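Local coordinates for designed Anbu Protein (Synthetic construct, PDB 5LOY) that forms helical assemblies as a consensus-designed Anbu (ancestral beta subunit) protein of the Ntn-hydrolase clan, a proposed proteasome precursor probably linked to protein degradation, at residues 41-55 with 107-119. Sequence-based numbering, arbitrary orientation.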
loop_
_atom_site.group_PDB
_atom_site.type_symbol
_atom_site.label_atom_id
_atom_site.label_comp_id
_atom_site.label_asym_id
_atom_site.label_seq_id
_atom_site.Cartn_x
_atom_site.Cartn_y
_atom_site.Cartn_z
ATOM N N GLU A 41 -15.884 -15.486 31.158
ATOM C CA GLU A 41 -14.554 -16.060 31.431
ATOM C C GLU A 41 -13.531 -15.736 30.310
ATOM O O GLU A 41 -12.381 -15.435 30.637
ATOM C CB GLU A 41 -14.592 -17.567 31.825
ATOM C CG GLU A 41 -13.950 -18.567 30.814
ATOM C CD GLU A 41 -12.439 -18.985 31.019
ATOM O OE1 GLU A 41 -11.504 -18.182 31.344
ATOM O OE2 GLU A 41 -12.159 -20.189 30.783
ATOM N N ARG A 42 -13.913 -15.766 29.028
ATOM C CA ARG A 42 -12.984 -15.375 27.945
ATOM C C ARG A 42 -13.645 -15.085 26.603
ATOM O O ARG A 42 -14.697 -15.604 26.293
ATOM C CB ARG A 42 -11.951 -16.478 27.687
ATOM C CG ARG A 42 -12.556 -17.761 27.115
ATOM C CD ARG A 42 -11.530 -18.845 26.848
ATOM N NE ARG A 42 -10.795 -19.167 28.060
ATOM C CZ ARG A 42 -9.607 -19.765 28.122
ATOM N NH1 ARG A 42 -8.962 -20.146 27.028
ATOM N NH2 ARG A 42 -9.052 -19.971 29.299
ATOM N N VAL A 43 -12.967 -14.283 25.805
ATOM C CA VAL A 43 -13.304 -14.064 24.415
ATOM C C VAL A 43 -12.031 -14.162 23.589
ATOM O O VAL A 43 -11.058 -13.476 23.876
ATOM C CB VAL A 43 -13.888 -12.662 24.188
ATOM C CG1 VAL A 43 -14.186 -12.434 22.719
ATOM C CG2 VAL A 43 -15.142 -12.469 25.000
ATOM N N ILE A 44 -12.045 -15.008 22.561
ATOM C CA ILE A 44 -10.909 -15.152 21.643
ATOM C C ILE A 44 -11.368 -15.009 20.204
ATOM O O ILE A 44 -12.339 -15.642 19.808
ATOM C CB ILE A 44 -10.260 -16.520 21.832
ATOM C CG1 ILE A 44 -9.599 -16.564 23.203
ATOM C CG2 ILE A 44 -9.224 -16.773 20.748
ATOM C CD1 ILE A 44 -9.131 -17.940 23.577
ATOM N N VAL A 45 -10.676 -14.185 19.428
ATOM C CA VAL A 45 -11.055 -13.925 18.050
ATOM C C VAL A 45 -9.909 -14.270 17.128
ATOM O O VAL A 45 -8.783 -13.854 17.377
ATOM C CB VAL A 45 -11.364 -12.444 17.820
ATOM C CG1 VAL A 45 -11.841 -12.225 16.393
ATOM C CG2 VAL A 45 -12.401 -11.957 18.809
ATOM N N LEU A 46 -10.213 -15.028 16.073
ATOM C CA LEU A 46 -9.224 -15.491 15.096
ATOM C C LEU A 46 -9.568 -14.997 13.681
ATOM O O LEU A 46 -10.672 -15.217 13.200
ATOM C CB LEU A 46 -9.160 -17.019 15.134
ATOM C CG LEU A 46 -8.229 -17.734 14.148
ATOM C CD1 LEU A 46 -6.766 -17.448 14.462
ATOM C CD2 LEU A 46 -8.471 -19.226 14.187
ATOM N N LEU A 47 -8.634 -14.307 13.035
ATOM C CA LEU A 47 -8.808 -13.852 11.665
ATOM C C LEU A 47 -7.833 -14.627 10.787
ATOM O O LEU A 47 -6.671 -14.814 11.168
ATOM C CB LEU A 47 -8.531 -12.351 11.538
ATOM C CG LEU A 47 -9.172 -11.410 12.556
ATOM C CD1 LEU A 47 -8.721 -9.973 12.317
ATOM C CD2 LEU A 47 -10.693 -11.482 12.538
ATOM N N THR A 48 -8.313 -15.012 9.603
ATOM C CA THR A 48 -7.564 -15.828 8.669
ATOM C C THR A 48 -7.180 -15.142 7.340
ATOM O O THR A 48 -7.889 -14.272 6.841
ATOM C CB THR A 48 -8.362 -17.091 8.313
ATOM O OG1 THR A 48 -9.508 -16.742 7.535
ATOM C CG2 THR A 48 -8.814 -17.789 9.567
ATOM N N ALA A 49 -6.067 -15.568 6.756
ATOM C CA ALA A 49 -5.675 -15.123 5.416
ATOM C C ALA A 49 -4.843 -16.182 4.709
ATOM O O ALA A 49 -4.179 -16.997 5.353
ATOM C CB ALA A 49 -4.881 -13.851 5.515
ATOM N N GLY A 50 -4.863 -16.151 3.388
ATOM C CA GLY A 50 -4.074 -17.067 2.563
ATOM C C GLY A 50 -4.934 -18.148 1.972
ATOM O O GLY A 50 -6.116 -17.997 1.805
ATOM N N ASN A 51 -4.317 -19.268 1.668
ATOM C CA ASN A 51 -4.983 -20.350 1.013
ATOM C C ASN A 51 -6.155 -20.875 1.836
ATOM O O ASN A 51 -5.984 -21.243 2.989
ATOM C CB ASN A 51 -3.972 -21.433 0.779
ATOM C CG ASN A 51 -4.515 -22.537 -0.064
ATOM O OD1 ASN A 51 -5.285 -23.373 0.405
ATOM N ND2 ASN A 51 -4.145 -22.545 -1.313
ATOM N N LEU A 52 -7.342 -20.898 1.239
ATOM C CA LEU A 52 -8.570 -21.297 1.930
ATOM C C LEU A 52 -8.557 -22.752 2.376
ATOM O O LEU A 52 -9.017 -23.062 3.448
ATOM C CB LEU A 52 -9.786 -21.069 1.028
ATOM C CG LEU A 52 -11.158 -21.326 1.683
ATOM C CD1 LEU A 52 -11.418 -20.332 2.799
ATOM C CD2 LEU A 52 -12.271 -21.259 0.679
ATOM N N ALA A 53 -8.065 -23.662 1.549
ATOM C CA ALA A 53 -7.985 -25.059 1.988
ATOM C C ALA A 53 -7.139 -25.189 3.252
ATOM O O ALA A 53 -7.466 -25.967 4.148
ATOM C CB ALA A 53 -7.461 -25.975 0.890
ATOM N N THR A 54 -6.067 -24.424 3.323
ATOM C CA THR A 54 -5.198 -24.453 4.486
ATOM C C THR A 54 -5.884 -23.831 5.713
ATOM O O THR A 54 -5.905 -24.440 6.771
ATOM C CB THR A 54 -3.885 -23.723 4.185
ATOM O OG1 THR A 54 -3.237 -24.391 3.114
ATOM C CG2 THR A 54 -2.959 -23.703 5.396
ATOM N N THR A 55 -6.472 -22.645 5.572
ATOM C CA THR A 55 -7.117 -22.037 6.738
ATOM C C THR A 55 -8.271 -22.904 7.266
ATOM O O THR A 55 -8.408 -23.054 8.463
ATOM C CB THR A 55 -7.608 -20.610 6.488
ATOM O OG1 THR A 55 -8.616 -20.629 5.485
ATOM C CG2 THR A 55 -6.464 -19.752 6.045
ATOM N N ASP A 107 0.306 -22.126 -4.356
ATOM C CA ASP A 107 0.775 -21.574 -3.070
ATOM C C ASP A 107 -0.194 -21.839 -1.889
ATOM O O ASP A 107 -1.268 -21.205 -1.804
ATOM C CB ASP A 107 1.032 -20.056 -3.191
ATOM C CG ASP A 107 1.548 -19.415 -1.865
ATOM O OD1 ASP A 107 2.159 -20.113 -1.014
ATOM O OD2 ASP A 107 1.333 -18.196 -1.671
ATOM N N PHE A 108 0.227 -22.721 -0.966
ATOM C CA PHE A 108 -0.621 -23.183 0.145
ATOM C C PHE A 108 -0.433 -22.436 1.475
ATOM O O PHE A 108 -0.996 -22.836 2.495
ATOM C CB PHE A 108 -0.454 -24.702 0.353
ATOM C CG PHE A 108 -0.790 -25.538 -0.877
ATOM C CD1 PHE A 108 -1.914 -25.258 -1.656
ATOM C CD2 PHE A 108 0.015 -26.617 -1.247
ATOM C CE1 PHE A 108 -2.213 -26.017 -2.777
ATOM C CE2 PHE A 108 -0.285 -27.386 -2.367
ATOM C CZ PHE A 108 -1.402 -27.087 -3.132
ATOM N N ASN A 109 0.318 -21.338 1.473
ATOM C CA ASN A 109 0.584 -20.609 2.714
ATOM C C ASN A 109 -0.601 -19.880 3.302
ATOM O O ASN A 109 -1.519 -19.484 2.588
ATOM C CB ASN A 109 1.711 -19.603 2.532
ATOM C CG ASN A 109 3.076 -20.252 2.567
ATOM O OD1 ASN A 109 3.213 -21.439 2.799
ATOM N ND2 ASN A 109 4.089 -19.458 2.309
ATOM N N ALA A 110 -0.548 -19.695 4.619
ATOM C CA ALA A 110 -1.622 -19.061 5.357
ATOM C C ALA A 110 -1.085 -18.307 6.542
ATOM O O ALA A 110 0.054 -18.467 6.941
ATOM C CB ALA A 110 -2.628 -20.100 5.818
ATOM N N SER A 111 -1.937 -17.490 7.118
ATOM C CA SER A 111 -1.499 -16.512 8.096
ATOM C C SER A 111 -2.688 -16.092 8.976
ATOM O O SER A 111 -3.820 -16.078 8.503
ATOM C CB SER A 111 -0.936 -15.312 7.332
ATOM O OG SER A 111 -0.231 -14.507 8.216
ATOM N N PHE A 112 -2.442 -15.740 10.236
ATOM C CA PHE A 112 -3.538 -15.457 11.151
ATOM C C PHE A 112 -3.257 -14.296 12.090
ATOM O O PHE A 112 -2.101 -13.970 12.391
ATOM C CB PHE A 112 -3.827 -16.685 12.008
ATOM C CG PHE A 112 -4.097 -17.947 11.217
ATOM C CD1 PHE A 112 -3.057 -18.742 10.776
ATOM C CD2 PHE A 112 -5.393 -18.322 10.915
ATOM C CE1 PHE A 112 -3.298 -19.875 10.041
ATOM C CE2 PHE A 112 -5.640 -19.455 10.199
ATOM C CZ PHE A 112 -4.594 -20.238 9.759
ATOM N N ILE A 113 -4.339 -13.718 12.604
ATOM C CA ILE A 113 -4.278 -12.790 13.713
ATOM C C ILE A 113 -5.154 -13.330 14.818
ATOM O O ILE A 113 -6.279 -13.775 14.559
ATOM C CB ILE A 113 -4.806 -11.413 13.310
ATOM C CG1 ILE A 113 -3.765 -10.717 12.444
ATOM C CG2 ILE A 113 -5.106 -10.557 14.537
ATOM C CD1 ILE A 113 -4.291 -9.465 11.757
ATOM N N LEU A 114 -4.639 -13.326 16.040
ATOM C CA LEU A 114 -5.330 -13.938 17.153
ATOM C C LEU A 114 -5.303 -12.960 18.279
ATOM O O LEU A 114 -4.239 -12.492 18.672
ATOM C CB LEU A 114 -4.618 -15.223 17.593
ATOM C CG LEU A 114 -5.254 -15.887 18.822
ATOM C CD1 LEU A 114 -6.509 -16.624 18.419
ATOM C CD2 LEU A 114 -4.320 -16.858 19.488
ATOM N N GLY A 115 -6.458 -12.670 18.845
ATOM C CA GLY A 115 -6.503 -11.799 20.026
ATOM C C GLY A 115 -7.696 -12.021 20.906
ATOM O O GLY A 115 -8.612 -12.752 20.554
ATOM N N GLY A 116 -7.686 -11.401 22.070
ATOM C CA GLY A 116 -8.780 -11.551 23.010
ATOM C C GLY A 116 -8.354 -11.300 24.440
ATOM O O GLY A 116 -7.319 -10.691 24.680
ATOM N N GLN A 117 -9.159 -11.787 25.385
ATOM C CA GLN A 117 -8.870 -11.625 26.795
ATOM C C GLN A 117 -9.339 -12.846 27.568
ATOM O O GLN A 117 -10.420 -13.359 27.339
ATOM C CB GLN A 117 -9.517 -10.358 27.342
ATOM C CG GLN A 117 -9.245 -10.161 28.821
ATOM C CD GLN A 117 -9.620 -8.783 29.328
ATOM O OE1 GLN A 117 -10.527 -8.132 28.817
ATOM N NE2 GLN A 117 -8.936 -8.347 30.355
ATOM N N ILE A 118 -8.504 -13.299 28.493
ATOM C CA ILE A 118 -8.827 -14.415 29.378
ATOM C C ILE A 118 -8.864 -13.847 30.787
ATOM O O ILE A 118 -8.022 -13.049 31.127
ATOM C CB ILE A 118 -7.764 -15.509 29.216
ATOM C CG1 ILE A 118 -7.974 -16.207 27.868
ATOM C CG2 ILE A 118 -7.831 -16.507 30.345
ATOM C CD1 ILE A 118 -6.809 -17.067 27.409
ATOM N N ALA A 119 -9.862 -14.196 31.589
ATOM C CA ALA A 119 -10.045 -13.570 32.916
ATOM C C ALA A 119 -8.733 -13.473 33.717
ATOM O O ALA A 119 -7.981 -14.455 33.780
ATOM C CB ALA A 119 -11.074 -14.344 33.720
#
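With CG of R42 set between its backbone N and carbonyl carbon (chi1 67°) and the chain bent again at chi3, the guanidinium runs alongside I118, whose CG1 lies 3.9 Å above the guanidinium plane, over its centre. R42 NE meets E41 OE2 in a salt bridge, and NH1 bonds to A76 O, so the group is held at several points.

The backbones form an antiparallel pair of strands, 42-50 with 110-118, whose axes approach to 4.6 Å. Pairs of N-H...O=C hydrogen bonds join V43 with Q117, V45 with G115, L47 with I113 and A49 with S111; the straightest, L47 N to I113 O, has an N-H...O angle of 174°. In the non-hydrogen-bonded pair with I44, G116 CA makes a CA-H...O contact with V43 O at 3.1 Å.

On the face shared with R42, I44 CG2 meets L114 CD1 at 3.6 Å, while T48 CG2 reaches the edge of the F112 ring, 3.6 Å from CE2. Beyond the strand, N51 caps helix 52-62: its OD1 accepts from T54 N on a lone pair, and its ND2 reaches D107 O from above the carbonyl plane (3.2 Å). T54 OG1 donates to F108 O at 2.8 Å, tying the first helical turn to the residues entering strand 110-118.

In this alpha-beta-beta-alpha Ntn-hydrolase fold, A49 also packs on T1, the N-terminal threonine, probably the nucleophile as in proteasome-type relatives. Strands 33-38 and 124-128 flank the pair within its sheet. Helix 79-94 packs on I44 and L114, whereas A49, S111 and I113 meet strand 143-147 of the other sheet.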